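Local coordinates for uncharacterized conserved protein of COG5135 (Nostoc punctiforme, PDB 2I51), which binds flavin mononucleotide and is related to pyridoxamine 5'-phosphate oxidases, though its own reaction and substrate are not established, at residues N53-R62 with P153-P162. Sequence-based numbering, arbitrary orientation.
Sequences NQLRFITDTR and PNFCLLLLDP. With FMN (flavin mononucleotide), chain C; EDO (1,2-ethanediol), chain N; EDO (1,2-ethanediol), chain H.
Asp60 and Asn154 meet where strand 55-60 ends and its antiparallel neighbour 155-169 begins. Asn154 ND2 comes down on Asp60 OD2 at 3.0 Å from above the carboxylate plane, while Arg62 NH2 reaches the same oxygen from the opposite face. Arg62 grips side-on in a two-nitrogen salt bridge, NH2 to OD2 and NE to Asp60 OD1 at 3.0 Å, and its backbone N takes the anti side of OD1 in an Asx turn. Chi1 of -164° swings the carboxylate away from its own backbone N and toward these donors; with an alanine here, the Arg62 charge would probably lose its mate and the turn be free to shift. Asn154 ND2 also bonds to Phe125 O. Next along, Thr61 N donates to Asn154 O at 2.9 Å.

Further in, three reciprocal pairs of backbone bonds zip the strands together, Phe57 N to Leu158 O and Leu158 N to Phe57 O both at 2.8 Å. On one face, Ile58 CG2 sits 3.6 Å from Phe155 CE1, ring and branched chain meeting at a slant, and Arg56 lies alongside Leu159. On the other, the Phe57 ring turns its edge to Leu160 CB. At the far end Leu55 CD1 touches Pro162 CG.

Strand 55-60 also holds the flavin, consistent with the family's FMN-binding split barrel: Ile58 O accepts from FMN N3 in a nearly straight bond (176°), and Thr59 OG1 donates to FMN O2 at 2.6 Å. Gln87 and Arg89 of the second subunit bond to FMN too.

Met113 of helix 107-116 covers Arg56, Ile58 and Phe155, Leu96 of strand 86-97 backs Thr59, Cys156 and Leu158, and Ile77 of strand 74-81 packs against Leu55 and Leu160.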
# COMPACT_ATOMS: atom_id res chain seq x y z
N ASN A 53 14.38 14.72 8.11
CA ASN A 53 13.49 14.33 7.00
C ASN A 53 12.83 12.96 7.23
O ASN A 53 12.24 12.35 6.31
CB ASN A 53 14.25 14.34 5.68
CG ASN A 53 14.72 15.71 5.30
OD1 ASN A 53 13.93 16.62 5.10
ND2 ASN A 53 16.06 15.90 5.29
N GLN A 54 12.84 12.48 8.47
CA GLN A 54 12.19 11.22 8.83
C GLN A 54 10.72 11.39 9.08
O GLN A 54 10.27 12.31 9.75
CB GLN A 54 12.85 10.59 10.03
CG GLN A 54 14.31 10.34 9.76
CD GLN A 54 14.86 9.13 10.50
OE1 GLN A 54 14.34 8.05 10.35
NE2 GLN A 54 15.97 9.29 11.18
N LEU A 55 9.95 10.45 8.57
CA LEU A 55 8.49 10.40 8.84
C LEU A 55 8.20 9.55 10.07
O LEU A 55 8.83 8.49 10.24
CB LEU A 55 7.76 9.74 7.65
CG LEU A 55 7.80 10.48 6.31
CD1 LEU A 55 9.18 10.38 5.57
CD2 LEU A 55 6.72 9.84 5.43
N ARG A 56 7.25 10.02 10.88
CA ARG A 56 6.82 9.37 12.13
C ARG A 56 5.54 8.60 11.97
O ARG A 56 4.56 9.09 11.39
CB ARG A 56 6.58 10.41 13.24
CG ARG A 56 7.72 11.25 13.57
CD ARG A 56 7.47 12.02 14.88
NE ARG A 56 6.28 12.85 14.82
CZ ARG A 56 5.75 13.51 15.84
NH1 ARG A 56 6.33 13.51 17.06
NH2 ARG A 56 4.62 14.17 15.67
N PHE A 57 5.53 7.38 12.55
CA PHE A 57 4.35 6.56 12.70
C PHE A 57 4.42 5.92 14.09
O PHE A 57 5.50 5.93 14.73
CB PHE A 57 4.36 5.45 11.66
CG PHE A 57 4.59 5.94 10.27
CD1 PHE A 57 3.53 6.35 9.52
CD2 PHE A 57 5.84 5.99 9.74
CE1 PHE A 57 3.73 6.85 8.25
CE2 PHE A 57 6.07 6.43 8.46
CZ PHE A 57 4.97 6.88 7.72
N ILE A 58 3.31 5.33 14.51
CA ILE A 58 3.27 4.52 15.72
C ILE A 58 2.79 3.13 15.37
O ILE A 58 2.05 2.95 14.38
CB ILE A 58 2.39 5.16 16.81
CG1 ILE A 58 0.90 5.09 16.48
CG2 ILE A 58 2.89 6.55 17.13
CD1 ILE A 58 -0.06 5.72 17.54
N THR A 59 3.20 2.17 16.18
CA THR A 59 2.74 0.79 16.02
C THR A 59 2.92 0.06 17.32
O THR A 59 3.61 0.52 18.23
CB THR A 59 3.39 0.08 14.83
OG1 THR A 59 2.57 -1.01 14.40
CG2 THR A 59 4.81 -0.38 15.16
N ASP A 60 2.26 -1.09 17.43
CA ASP A 60 2.32 -1.94 18.61
C ASP A 60 3.43 -2.98 18.46
O ASP A 60 3.56 -3.61 17.40
CB ASP A 60 0.95 -2.61 18.76
CG ASP A 60 0.70 -3.22 20.11
OD1 ASP A 60 1.51 -4.02 20.60
OD2 ASP A 60 -0.34 -2.86 20.69
N THR A 61 4.23 -3.19 19.51
CA THR A 61 5.30 -4.21 19.47
C THR A 61 4.74 -5.60 19.23
O THR A 61 5.48 -6.50 18.80
CB THR A 61 6.13 -4.31 20.78
OG1 THR A 61 5.25 -4.64 21.85
CG2 THR A 61 6.83 -3.00 21.12
N ARG A 62 3.47 -5.82 19.56
CA ARG A 62 2.83 -7.14 19.41
C ARG A 62 2.39 -7.40 17.99
O ARG A 62 2.01 -8.53 17.67
CB ARG A 62 1.59 -7.22 20.32
CG ARG A 62 1.96 -7.12 21.79
CD ARG A 62 0.73 -7.02 22.69
NE ARG A 62 -0.08 -5.87 22.37
CZ ARG A 62 -1.33 -5.67 22.79
NH1 ARG A 62 -1.91 -6.54 23.62
NH2 ARG A 62 -2.00 -4.59 22.40
N PRO A 153 4.92 -0.31 27.43
CA PRO A 153 6.03 -1.06 26.83
C PRO A 153 5.79 -1.53 25.44
O PRO A 153 6.75 -1.67 24.69
CB PRO A 153 6.19 -2.25 27.75
CG PRO A 153 5.56 -1.88 29.02
CD PRO A 153 4.49 -0.90 28.71
N ASN A 154 4.53 -1.70 25.02
CA ASN A 154 4.24 -2.14 23.68
C ASN A 154 4.04 -0.99 22.69
O ASN A 154 3.73 -1.23 21.53
CB ASN A 154 3.04 -3.05 23.64
CG ASN A 154 1.79 -2.44 24.25
OD1 ASN A 154 1.81 -1.99 25.40
ND2 ASN A 154 0.68 -2.50 23.53
N PHE A 155 4.22 0.24 23.14
CA PHE A 155 4.21 1.39 22.23
C PHE A 155 5.53 1.59 21.54
O PHE A 155 6.56 1.73 22.21
CB PHE A 155 3.93 2.66 23.04
CG PHE A 155 3.97 3.91 22.19
CD1 PHE A 155 2.94 4.19 21.28
CD2 PHE A 155 4.99 4.85 22.33
CE1 PHE A 155 2.98 5.33 20.50
CE2 PHE A 155 5.04 5.96 21.52
CZ PHE A 155 4.03 6.23 20.64
N CYS A 156 5.50 1.66 20.19
CA CYS A 156 6.65 1.98 19.40
C CYS A 156 6.44 3.22 18.57
O CYS A 156 5.36 3.46 18.02
CB CYS A 156 6.88 0.92 18.37
SG CYS A 156 7.19 -0.66 19.04
N LEU A 157 7.50 4.00 18.48
CA LEU A 157 7.66 5.05 17.46
C LEU A 157 8.42 4.39 16.29
O LEU A 157 9.43 3.74 16.45
CB LEU A 157 8.47 6.24 17.99
CG LEU A 157 8.87 7.30 16.94
CD1 LEU A 157 7.68 7.97 16.27
CD2 LEU A 157 9.77 8.37 17.63
N LEU A 158 7.87 4.53 15.11
CA LEU A 158 8.47 3.99 13.88
C LEU A 158 8.87 5.18 13.01
O LEU A 158 8.02 6.05 12.71
CB LEU A 158 7.48 3.06 13.21
CG LEU A 158 7.87 2.45 11.90
CD1 LEU A 158 9.14 1.60 12.07
CD2 LEU A 158 6.66 1.59 11.39
N LEU A 159 10.14 5.25 12.64
CA LEU A 159 10.65 6.30 11.73
C LEU A 159 11.02 5.69 10.39
O LEU A 159 11.67 4.63 10.37
CB LEU A 159 11.87 6.92 12.31
CG LEU A 159 11.69 7.59 13.66
CD1 LEU A 159 13.10 8.04 14.19
CD2 LEU A 159 10.69 8.76 13.67
N LEU A 160 10.70 6.38 9.31
CA LEU A 160 11.20 6.09 7.98
C LEU A 160 12.10 7.22 7.51
O LEU A 160 11.70 8.40 7.54
CB LEU A 160 10.04 5.91 7.01
CG LEU A 160 10.51 5.71 5.56
CD1 LEU A 160 11.11 4.38 5.40
CD2 LEU A 160 9.26 5.88 4.63
N ASP A 161 13.31 6.86 7.09
CA ASP A 161 14.28 7.81 6.52
C ASP A 161 14.40 7.56 5.02
O ASP A 161 15.13 6.64 4.62
CB ASP A 161 15.66 7.64 7.15
CG ASP A 161 16.63 8.79 6.75
OD1 ASP A 161 16.17 9.93 6.46
OD2 ASP A 161 17.84 8.55 6.86
N PRO A 162 13.67 8.34 4.20
CA PRO A 162 13.72 8.05 2.77
C PRO A 162 15.09 8.26 2.14
O PRO A 162 15.76 9.25 2.40
CB PRO A 162 12.73 9.05 2.18
CG PRO A 162 11.80 9.40 3.29
CD PRO A 162 12.72 9.45 4.48
N1 FMN C . -1.64 0.22 12.43
C2 FMN C . -0.57 0.71 13.07
O2 FMN C . 0.28 -0.03 13.58
N3 FMN C . -0.36 2.07 13.11
C4 FMN C . -1.22 2.97 12.55
O4 FMN C . -0.95 4.22 12.47
C4A FMN C . -2.34 2.48 11.89
N5 FMN C . -3.27 3.34 11.32
C5A FMN C . -4.27 2.78 10.49
C6 FMN C . -5.13 3.62 9.82
C7 FMN C . -6.16 3.13 9.00
C7M FMN C . -6.91 4.07 8.09
C8 FMN C . -6.32 1.75 8.94
C8M FMN C . -7.25 1.16 7.87
C9 FMN C . -5.46 0.89 9.63
C9A FMN C . -4.46 1.41 10.44
N10 FMN C . -3.62 0.59 11.15
C10 FMN C . -2.54 1.09 11.82
C1' FMN C . -3.87 -0.91 11.26
C2' FMN C . -2.96 -1.61 10.24
O2' FMN C . -3.39 -1.32 8.88
C3' FMN C . -2.83 -3.13 10.46
O3' FMN C . -4.14 -3.67 10.50
C4' FMN C . -2.14 -3.35 11.82
O4' FMN C . -1.05 -2.46 12.08
C5' FMN C . -1.57 -4.77 11.81
O5' FMN C . -0.64 -4.88 10.74
P FMN C . 0.50 -5.96 10.80
O1P FMN C . 1.51 -5.62 11.84
O2P FMN C . -0.21 -7.31 11.14
O3P FMN C . 1.06 -6.09 9.42
C1 EDO N . 6.47 -8.69 16.59
O1 EDO N . 6.07 -9.19 15.31
C2 EDO N . 5.50 -9.21 17.62
O2 EDO N . 6.16 -9.34 18.87
C1 EDO H . 20.40 13.47 5.37
O1 EDO H . 20.74 12.32 6.18
C2 EDO H . 19.59 14.47 6.18
O2 EDO H . 18.23 14.03 6.31
O HOH W 1 16.69 12.90 7.91